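Long-range contacts in putative monooxygenase (PDB 3MCS), which is probably a monooxygenase of the antibiotic-biosynthesis monooxygenase family, with two such family regions in a single chain: residues E125-F130 against N158-C163; S94-V99 against T154-F159; L148-G153 against L164-K169. One frame throughout, in Å; residues are numbered along the deposited sequence.

Overall arrangement
All three contacts meet on strands 147-155 and 161-168, the hairpin of the second antibiotic-biosynthesis monooxygenase region. Along the chain the segments run 94-99, 125-130, 148-153, 154-159, 158-163 and 164-169. Contact 3 zips the hairpin together, its centre about 7 Å from the centre of the molecule. Between centres, it lies about 18 Å from contact 1, where helix 127-143 starts over strand 161-168, and about 16 Å from contact 2, where strand 91-104 joins the hairpin. Contacts 1 and 2 are about 11 Å apart between centres and share Asn-158 and Phe-159 at the hairpin's turn. Together the three join neighbouring strands of one curled antiparallel sheet and pack one helix against it.

Contact 1: E125-F130 against N158-C163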
loop_
_atom_site.group_PDB
_atom_site.type_symbol
_atom_site.label_atom_id
_atom_site.label_comp_id
_atom_site.label_asym_id
_atom_site.label_seq_id
_atom_site.Cartn_x
_atom_site.Cartn_y
_atom_site.Cartn_z
ATOM N N GLU A 125 0.771 8.714 23.506
ATOM C CA GLU A 125 1.785 8.714 24.556
ATOM C C GLU A 125 3.051 7.937 24.148
ATOM O O GLU A 125 4.156 8.318 24.500
ATOM C CB GLU A 125 1.178 8.164 25.861
ATOM C CG GLU A 125 0.471 6.791 25.746
ATOM C CD GLU A 125 -0.468 6.494 26.917
ATOM O OE1 GLU A 125 -0.250 7.044 28.029
ATOM O OE2 GLU A 125 -1.426 5.708 26.717
ATOM N N ASN A 126 2.885 6.865 23.376
ATOM C CA ASN A 126 4.001 6.017 22.921
ATOM C C ASN A 126 4.462 6.205 21.462
ATOM O O ASN A 126 5.305 5.451 20.982
ATOM C CB ASN A 126 3.595 4.552 23.102
ATOM C CG ASN A 126 3.271 4.215 24.552
ATOM O OD1 ASN A 126 2.199 3.675 24.870
ATOM N ND2 ASN A 126 4.188 4.566 25.451
ATOM N N ASP A 127 3.934 7.211 20.767
ATOM C CA ASP A 127 4.234 7.451 19.334
ATOM C C ASP A 127 5.695 7.769 18.989
ATOM O O ASP A 127 6.221 7.247 18.029
ATOM C CB ASP A 127 3.350 8.584 18.812
ATOM C CG ASP A 127 3.518 8.821 17.322
ATOM O OD1 ASP A 127 3.050 7.995 16.483
ATOM O OD2 ASP A 127 4.097 9.886 17.008
ATOM N N LYS A 128 6.324 8.667 19.730
ATOM C CA LYS A 128 7.735 8.993 19.496
ATOM C C LYS A 128 8.568 7.707 19.501
ATOM O O LYS A 128 9.183 7.344 18.487
ATOM C CB LYS A 128 8.290 9.982 20.552
ATOM C CG LYS A 128 7.671 11.385 20.522
ATOM N N GLU A 129 8.545 7.005 20.633
ATOM C CA GLU A 129 9.334 5.778 20.796
ATOM C C GLU A 129 9.023 4.715 19.736
ATOM O O GLU A 129 9.936 4.051 19.246
ATOM C CB GLU A 129 9.145 5.183 22.197
ATOM C CG GLU A 129 9.981 3.917 22.453
ATOM C CD GLU A 129 9.865 3.378 23.891
ATOM O OE1 GLU A 129 8.966 3.815 24.650
ATOM O OE2 GLU A 129 10.690 2.507 24.255
ATOM N N PHE A 130 7.741 4.556 19.406
ATOM C CA PHE A 130 7.288 3.552 18.438
ATOM C C PHE A 130 7.778 3.850 17.036
ATOM O O PHE A 130 8.156 2.944 16.298
ATOM C CB PHE A 130 5.761 3.498 18.432
ATOM C CG PHE A 130 5.182 2.546 17.421
ATOM C CD1 PHE A 130 4.981 2.944 16.119
ATOM C CD2 PHE A 130 4.804 1.261 17.788
ATOM C CE1 PHE A 130 4.434 2.055 15.172
ATOM C CE2 PHE A 130 4.248 0.381 16.858
ATOM C CZ PHE A 130 4.065 0.783 15.544
ATOM N N ASN A 158 -4.099 11.904 10.915
ATOM C CA ASN A 158 -3.704 11.529 12.265
ATOM C C ASN A 158 -2.364 10.816 12.269
ATOM O O ASN A 158 -2.289 9.658 11.885
ATOM C CB ASN A 158 -4.809 10.625 12.823
ATOM C CG ASN A 158 -4.459 9.998 14.134
ATOM O OD1 ASN A 158 -3.453 10.327 14.752
ATOM N ND2 ASN A 158 -5.289 9.058 14.564
ATOM N N PHE A 159 -1.311 11.485 12.739
ATOM C CA PHE A 159 0.024 10.873 12.684
ATOM C C PHE A 159 0.263 9.718 13.651
ATOM O O PHE A 159 1.339 9.127 13.620
ATOM C CB PHE A 159 1.180 11.903 12.737
ATOM C CG PHE A 159 1.250 12.738 13.976
ATOM C CD1 PHE A 159 1.674 12.201 15.177
ATOM C CD2 PHE A 159 1.013 14.104 13.907
ATOM C CE1 PHE A 159 1.791 13.000 16.298
ATOM C CE2 PHE A 159 1.131 14.908 15.015
ATOM C CZ PHE A 159 1.516 14.356 16.213
ATOM N N ASN A 160 -0.721 9.369 14.473
ATOM C CA ASN A 160 -0.593 8.188 15.310
ATOM C C ASN A 160 -1.051 6.923 14.556
ATOM O O ASN A 160 -0.895 5.809 15.059
ATOM C CB ASN A 160 -1.381 8.347 16.605
ATOM C CG ASN A 160 -0.929 9.543 17.431
ATOM O OD1 ASN A 160 -1.760 10.270 17.986
ATOM N ND2 ASN A 160 0.376 9.774 17.491
ATOM N N LYS A 161 -1.604 7.108 13.353
ATOM C CA LYS A 161 -2.105 6.014 12.531
ATOM C C LYS A 161 -1.053 5.641 11.508
ATOM O O LYS A 161 -0.913 6.313 10.503
ATOM C CB LYS A 161 -3.378 6.469 11.841
ATOM C CG LYS A 161 -4.257 5.402 11.174
ATOM C CD LYS A 161 -5.611 6.043 10.773
ATOM C CE LYS A 161 -6.813 5.100 10.878
ATOM N NZ LYS A 161 -7.227 4.822 12.295
ATOM N N TRP A 162 -0.280 4.596 11.776
ATOM C CA TRP A 162 0.737 4.139 10.833
ATOM C C TRP A 162 0.154 3.159 9.807
ATOM O O TRP A 162 -0.653 2.306 10.168
ATOM C CB TRP A 162 1.873 3.478 11.592
ATOM C CG TRP A 162 2.608 4.426 12.411
ATOM C CD1 TRP A 162 2.221 4.940 13.612
ATOM C CD2 TRP A 162 3.880 5.001 12.111
ATOM N NE1 TRP A 162 3.173 5.811 14.079
ATOM C CE2 TRP A 162 4.208 5.866 13.183
ATOM C CE3 TRP A 162 4.781 4.864 11.049
ATOM C CZ2 TRP A 162 5.390 6.609 13.214
ATOM C CZ3 TRP A 162 5.965 5.593 11.090
ATOM C CH2 TRP A 162 6.250 6.461 12.166
ATOM N N CYS A 163 0.580 3.283 8.548
ATOM C CA CYS A 163 0.108 2.437 7.450
ATOM C C CYS A 163 1.262 1.761 6.784
ATOM O O CYS A 163 2.172 2.446 6.302
ATOM C CB CYS A 163 -0.596 3.275 6.389
ATOM S SG CYS A 163 -2.079 4.133 6.987
#
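Asp-127, in the first turn of helix 127-143, reaches down to the indole of Trp-162 on strand 161-168. Trp-162 NE1 lies 3.3 Å from Asp-127 OD1, its N-H pointing almost straight at the carboxylate (164° at the hydrogen). The oxygen lies in the ring plane, at the indole edge, and is met nearly along its C-O axis. Having CG opposite the backbone N (chi1 -176°) swings the Asp-127 carboxylate out from the helix toward this edge. One turn on, Phe-130 takes the same first torsion and turns the CD1-CE1 edge of its ring to one indole face: an edge-to-face pair, with the Phe-130 ring centroid 5.1 Å from that of the five-membered ring of Trp-162 and the planes at 56°. The indole is thus held at its edge by a polar bond and on one face by a ring edge. On the turn before the strand, Asn-160 brings ND2 to 3.3 Å from Asp-127 CG, and Phe-159 CD1 lies 3.8 Å from Asp-127 OD2. That turn is type I, with Asn-158 OD1 closing an Asx turn onto the N of Asn-160. Trp-162 also touches Ala-131 and Ile-134, the helix-on-sheet packing of a ferredoxin-like alpha+beta fold.

Contact 2: S94-V99 against T154-F159; sequences SAEIDV and TDRRNF
Strands 91-104 and 147-155 run antiparallel here, with Asp-98 and Thr-154 as a hydrogen-bonded pair and Ile-97 and Asp-155 as the non-hydrogen-bonded pair beside it. This is an interior seam of the curled antiparallel sheet of the dimeric alpha+beta barrel clan: strand 91-104 also bonds to strand 7-15 through Leu-8 and Val-10, so it lies between the first part of the chain and the hairpin. The N of Asp-98 is 2.8 Å from the O of Thr-154, and the N of Thr-154 is 3.0 Å from the O of Asp-98. Past the bridges, as the strand gives way to the turn, the N of Arg-156 still finds the O of Glu-96 at 2.9 Å.

Arg-156 then folds back over strand 91-104. Its chain bends at chi3 (77°), which brings the guanidinium group to Glu-96 and Asp-98, two residues apart on the same side of that strand. Arg-156 NE makes a salt bridge with Asp-98 OD1 at 3.3 Å, the two side chains crossing at about a right angle. Arg-156 NH1 meets Glu-96 OE1 at the guanidinium edge, near its plane, in a salt bridge whose hydrogen bond is weak. The aliphatic part of the arginine takes part as well, with CG lying against the Asp-98 carboxylate. One guanidinium between two acids probably offsets part of their negative charge.

On the face with Ile-97, things are more enclosed. Ile-97 reaches past strand 147-155 to Cys-163 of strand 161-168, and Ile-97 CG2 comes 3.4 Å from the N of Thr-154. Beside it Asp-155 curls into an Asx turn, Asp-155 OD1 taking the N of Arg-157 at 2.7 Å, while Asp-155 OD2, near the Ala-95 methyl, is salt-bridged to Arg-157 NH2 at 2.9 Å.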
loop_
_atom_site.group_PDB
_atom_site.type_symbol
_atom_site.label_atom_id
_atom_site.label_comp_id
_atom_site.label_asym_id
_atom_site.label_seq_id
_atom_site.Cartn_x
_atom_site.Cartn_y
_atom_site.Cartn_z
ATOM N N SER A 94 -10.199 6.864 1.375
ATOM C CA SER A 94 -8.879 7.157 0.867
ATOM C C SER A 94 -8.006 7.723 1.958
ATOM O O SER A 94 -8.330 8.729 2.546
ATOM C CB SER A 94 -8.957 8.167 -0.278
ATOM O OG SER A 94 -9.280 9.426 0.245
ATOM N N ALA A 95 -6.897 7.068 2.207
ATOM C CA ALA A 95 -5.925 7.526 3.157
ATOM C C ALA A 95 -4.789 8.261 2.410
ATOM O O ALA A 95 -4.265 7.732 1.434
ATOM C CB ALA A 95 -5.368 6.337 3.908
ATOM N N GLU A 96 -4.428 9.464 2.862
ATOM C CA GLU A 96 -3.293 10.198 2.313
ATOM C C GLU A 96 -2.168 10.044 3.314
ATOM O O GLU A 96 -2.354 10.358 4.476
ATOM C CB GLU A 96 -3.608 11.676 2.115
ATOM C CG GLU A 96 -4.739 11.981 1.132
ATOM C CD GLU A 96 -4.801 13.448 0.744
ATOM O OE1 GLU A 96 -3.758 14.151 0.818
ATOM O OE2 GLU A 96 -5.886 13.900 0.340
ATOM N N ILE A 97 -0.986 9.615 2.876
ATOM C CA ILE A 97 0.089 9.256 3.829
ATOM C C ILE A 97 1.418 10.008 3.751
ATOM O O ILE A 97 1.995 10.147 2.694
ATOM C CB ILE A 97 0.402 7.757 3.639
ATOM C CG1 ILE A 97 -0.904 6.950 3.697
ATOM C CG2 ILE A 97 1.391 7.277 4.678
ATOM C CD1 ILE A 97 -0.754 5.523 3.343
ATOM N N ASP A 98 1.911 10.501 4.880
ATOM C CA ASP A 98 3.228 11.134 4.913
ATOM C C ASP A 98 4.198 9.973 4.910
ATOM O O ASP A 98 4.282 9.229 5.900
ATOM C CB ASP A 98 3.438 12.015 6.153
ATOM C CG ASP A 98 2.811 13.419 6.027
ATOM O OD1 ASP A 98 2.606 13.947 4.896
ATOM O OD2 ASP A 98 2.558 14.030 7.090
ATOM N N VAL A 99 4.919 9.796 3.804
ATOM C CA VAL A 99 5.829 8.659 3.671
ATOM C C VAL A 99 7.045 8.787 4.581
ATOM O O VAL A 99 7.701 9.831 4.577
ATOM C CB VAL A 99 6.321 8.516 2.232
ATOM C CG1 VAL A 99 7.231 7.290 2.106
ATOM C CG2 VAL A 99 5.147 8.404 1.311
ATOM N N THR A 154 2.550 7.637 7.834
ATOM C CA THR A 154 1.532 8.015 8.801
ATOM C C THR A 154 0.408 8.776 8.102
ATOM O O THR A 154 0.633 9.545 7.179
ATOM C CB THR A 154 2.152 8.839 9.940
ATOM O OG1 THR A 154 2.807 10.005 9.419
ATOM C CG2 THR A 154 3.187 7.994 10.691
ATOM N N ASP A 155 -0.817 8.535 8.529
ATOM C CA ASP A 155 -1.942 9.177 7.910
ATOM C C ASP A 155 -1.853 10.697 8.167
ATOM O O ASP A 155 -1.491 11.140 9.267
ATOM C CB ASP A 155 -3.240 8.555 8.435
ATOM C CG ASP A 155 -4.467 9.004 7.655
ATOM O OD1 ASP A 155 -4.596 10.210 7.386
ATOM O OD2 ASP A 155 -5.311 8.147 7.318
ATOM N N ARG A 156 -2.182 11.504 7.165
ATOM C CA ARG A 156 -2.091 12.961 7.343
ATOM C C ARG A 156 -3.239 13.501 8.211
ATOM O O ARG A 156 -3.159 14.620 8.728
ATOM C CB ARG A 156 -1.980 13.677 5.994
ATOM C CG ARG A 156 -0.715 13.297 5.208
ATOM C CD ARG A 156 -0.664 14.046 3.888
ATOM N NE ARG A 156 -0.241 15.426 4.079
ATOM C CZ ARG A 156 -0.620 16.439 3.313
ATOM N NH1 ARG A 156 -1.484 16.266 2.307
ATOM N NH2 ARG A 156 -0.170 17.651 3.577
ATOM N N ARG A 157 -4.292 12.700 8.353
ATOM C CA ARG A 157 -5.433 13.017 9.212
ATOM C C ARG A 157 -5.079 12.772 10.682
ATOM O O ARG A 157 -5.682 13.351 11.576
ATOM C CB ARG A 157 -6.641 12.157 8.805
ATOM C CG ARG A 157 -7.891 12.268 9.695
ATOM C CD ARG A 157 -9.001 11.262 9.291
ATOM N NE ARG A 157 -8.499 9.907 9.031
ATOM C CZ ARG A 157 -8.654 9.256 7.883
ATOM N NH1 ARG A 157 -9.337 9.784 6.879
ATOM N NH2 ARG A 157 -8.158 8.043 7.751
ATOM N N ASN A 158 -4.099 11.904 10.915
ATOM C CA ASN A 158 -3.704 11.529 12.265
ATOM C C ASN A 158 -2.364 10.816 12.269
ATOM O O ASN A 158 -2.289 9.658 11.885
ATOM C CB ASN A 158 -4.809 10.625 12.823
ATOM C CG ASN A 158 -4.459 9.998 14.134
ATOM O OD1 ASN A 158 -3.453 10.327 14.752
ATOM N ND2 ASN A 158 -5.289 9.058 14.564
ATOM N N PHE A 159 -1.311 11.485 12.739
ATOM C CA PHE A 159 0.024 10.873 12.684
ATOM C C PHE A 159 0.263 9.718 13.651
ATOM O O PHE A 159 1.339 9.127 13.620
ATOM C CB PHE A 159 1.180 11.903 12.737
ATOM C CG PHE A 159 1.250 12.738 13.976
ATOM C CD1 PHE A 159 1.674 12.201 15.177
ATOM C CD2 PHE A 159 1.013 14.104 13.907
ATOM C CE1 PHE A 159 1.791 13.000 16.298
ATOM C CE2 PHE A 159 1.131 14.908 15.015
ATOM C CZ PHE A 159 1.516 14.356 16.213
#

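Contact 3: L148-G153 against L164-K169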
loop_
_atom_site.group_PDB
_atom_site.type_symbol
_atom_site.label_atom_id
_atom_site.label_comp_id
_atom_site.label_asym_id
_atom_site.label_seq_id
_atom_site.Cartn_x
_atom_site.Cartn_y
_atom_site.Cartn_z
ATOM N N LEU A 148 9.853 -7.669 -1.607
ATOM C CA LEU A 148 9.919 -6.878 -2.841
ATOM C C LEU A 148 9.606 -5.390 -2.597
ATOM O O LEU A 148 10.096 -4.526 -3.325
ATOM C CB LEU A 148 8.995 -7.459 -3.916
ATOM C CG LEU A 148 9.247 -8.907 -4.361
ATOM C CD1 LEU A 148 8.210 -9.377 -5.395
ATOM C CD2 LEU A 148 10.632 -9.038 -4.919
ATOM N N LEU A 149 8.856 -5.079 -1.540
ATOM C CA LEU A 149 8.420 -3.690 -1.304
ATOM C C LEU A 149 7.953 -3.440 0.124
ATOM O O LEU A 149 7.329 -4.294 0.715
ATOM C CB LEU A 149 7.268 -3.365 -2.290
ATOM C CG LEU A 149 6.514 -2.050 -2.299
ATOM C CD1 LEU A 149 5.738 -1.892 -3.599
ATOM C CD2 LEU A 149 5.576 -1.927 -1.126
ATOM N N VAL A 150 8.285 -2.275 0.667
ATOM C CA VAL A 150 7.785 -1.855 1.958
ATOM C C VAL A 150 7.511 -0.352 1.887
ATOM O O VAL A 150 8.433 0.425 1.640
ATOM C CB VAL A 150 8.752 -2.171 3.151
ATOM C CG1 VAL A 150 8.942 -3.655 3.301
ATOM C CG2 VAL A 150 10.113 -1.474 2.994
ATOM N N TYR A 151 6.248 0.053 2.019
ATOM C CA TYR A 151 5.924 1.468 2.117
ATOM C C TYR A 151 5.370 1.705 3.523
ATOM O O TYR A 151 4.364 1.103 3.895
ATOM C CB TYR A 151 4.902 1.950 1.081
ATOM C CG TYR A 151 5.268 1.813 -0.390
ATOM C CD1 TYR A 151 6.601 1.714 -0.830
ATOM C CD2 TYR A 151 4.274 1.898 -1.357
ATOM C CE1 TYR A 151 6.913 1.612 -2.184
ATOM C CE2 TYR A 151 4.573 1.800 -2.705
ATOM C CZ TYR A 151 5.892 1.671 -3.124
ATOM O OH TYR A 151 6.175 1.590 -4.478
ATOM N N LEU A 152 6.027 2.571 4.283
ATOM C CA LEU A 152 5.636 2.870 5.658
ATOM C C LEU A 152 5.411 4.355 5.819
ATOM O O LEU A 152 6.284 5.165 5.480
ATOM C CB LEU A 152 6.736 2.447 6.636
ATOM C CG LEU A 152 6.529 2.785 8.119
ATOM C CD1 LEU A 152 5.367 1.993 8.729
ATOM C CD2 LEU A 152 7.785 2.519 8.881
ATOM N N GLY A 153 4.255 4.721 6.354
ATOM C CA GLY A 153 3.952 6.131 6.578
ATOM C C GLY A 153 2.847 6.366 7.584
ATOM O O GLY A 153 2.282 5.417 8.122
ATOM N N LEU A 164 1.207 0.426 6.711
ATOM C CA LEU A 164 2.288 -0.371 6.120
ATOM C C LEU A 164 1.809 -1.268 4.983
ATOM O O LEU A 164 1.009 -2.175 5.193
ATOM C CB LEU A 164 2.944 -1.238 7.188
ATOM C CG LEU A 164 4.135 -2.043 6.685
ATOM C CD1 LEU A 164 5.212 -1.070 6.212
ATOM C CD2 LEU A 164 4.698 -3.014 7.752
ATOM N N PHE A 165 2.300 -0.999 3.781
ATOM C CA PHE A 165 2.017 -1.823 2.613
ATOM C C PHE A 165 3.282 -2.552 2.274
ATOM O O PHE A 165 4.334 -1.940 2.194
ATOM C CB PHE A 165 1.602 -0.988 1.421
ATOM C CG PHE A 165 1.254 -1.807 0.198
ATOM C CD1 PHE A 165 0.165 -2.679 0.221
ATOM C CD2 PHE A 165 1.980 -1.679 -0.981
ATOM C CE1 PHE A 165 -0.181 -3.421 -0.897
ATOM C CE2 PHE A 165 1.633 -2.416 -2.120
ATOM C CZ PHE A 165 0.557 -3.300 -2.072
ATOM N N GLU A 166 3.186 -3.855 2.072
ATOM C CA GLU A 166 4.365 -4.658 1.782
ATOM C C GLU A 166 4.059 -5.796 0.824
ATOM O O GLU A 166 3.033 -6.433 0.928
ATOM C CB GLU A 166 4.991 -5.167 3.094
ATOM C CG GLU A 166 4.006 -5.759 4.087
ATOM C CD GLU A 166 4.636 -6.101 5.440
ATOM O OE1 GLU A 166 5.886 -6.037 5.588
ATOM O OE2 GLU A 166 3.853 -6.440 6.365
ATOM N N VAL A 167 4.964 -6.015 -0.128
ATOM C CA VAL A 167 4.821 -7.064 -1.118
ATOM C C VAL A 167 6.002 -8.026 -0.988
ATOM O O VAL A 167 7.112 -7.581 -0.783
ATOM C CB VAL A 167 4.742 -6.464 -2.516
ATOM C CG1 VAL A 167 4.606 -7.546 -3.547
ATOM C CG2 VAL A 167 3.555 -5.473 -2.599
ATOM N N TYR A 168 5.732 -9.337 -1.077
ATOM C CA TYR A 168 6.722 -10.412 -0.961
ATOM C C TYR A 168 6.714 -11.300 -2.208
ATOM O O TYR A 168 5.707 -11.370 -2.927
ATOM C CB TYR A 168 6.448 -11.248 0.290
ATOM C CG TYR A 168 6.594 -10.477 1.585
ATOM C CD1 TYR A 168 5.562 -9.692 2.066
ATOM C CD2 TYR A 168 7.771 -10.523 2.327
ATOM C CE1 TYR A 168 5.688 -8.955 3.221
ATOM C CE2 TYR A 168 7.908 -9.789 3.511
ATOM C CZ TYR A 168 6.855 -8.999 3.947
ATOM O OH TYR A 168 6.964 -8.272 5.126
ATOM N N LYS A 169 7.829 -11.982 -2.478
ATOM C CA LYS A 169 7.920 -12.811 -3.704
ATOM C C LYS A 169 6.961 -14.007 -3.627
ATOM O O LYS A 169 6.401 -14.446 -4.660
ATOM C CB LYS A 169 9.369 -13.262 -4.024
ATOM C CG LYS A 169 9.875 -14.495 -3.282
ATOM C CD LYS A 169 11.343 -14.846 -3.586
ATOM C CE LYS A 169 11.770 -16.060 -2.727
ATOM N NZ LYS A 169 13.219 -16.321 -2.707
#
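Leu-149 fills the hollow between two rings on one face of this hairpin. Leu-149 CD2 sits over the centre of the Tyr-151 ring, 3.7 Å above the plane, and touches Phe-165 CD2 at 3.6 Å. A trans first torsion (chi1 177°) leans the leucine along its strand into that gap. Tyr-151 CD2 meets the edge of the Phe-165 ring, near its plane, and Leu-149 CB rests 4.0 Å from Val-167 CB, so the four side chains form a continuous apolar surface. Phe-45 and Val-59 meet Phe-165, while Tyr-151 touches Ile-61 and gives its hydroxyl a partner in Asp-104.

On the opposite face the bump is Leu-164. Leu-164 CD1 lies between the backbone and side chain of the partner strand, 3.3 Å from Tyr-151 O and 3.9 Å from Leu-152 CB. Helix 127-143 covers this face, Ile-134 and Val-138 packing on Leu-152. Further along it, the Tyr-168 hydroxyl donates a hydrogen bond to Glu-166 OE1, from above the carboxylate plane.

The strands' N-to-C directions are 177° apart, yet residues do not match one for one at the open end. There Leu-148 N and Leu-149 N both bond to Val-167 O, at 2.9 and 3.1 Å, from the same face of that carbonyl. The extra residue brings Leu-148 across toward the end of the other strand, where CD1 rests against Lys-169 CA. Two leucines facing one valine is a classic beta bulge, here in a hairpin consistent with one ferredoxin-like half of an alpha+beta barrel, as in the clan's dimeric relatives.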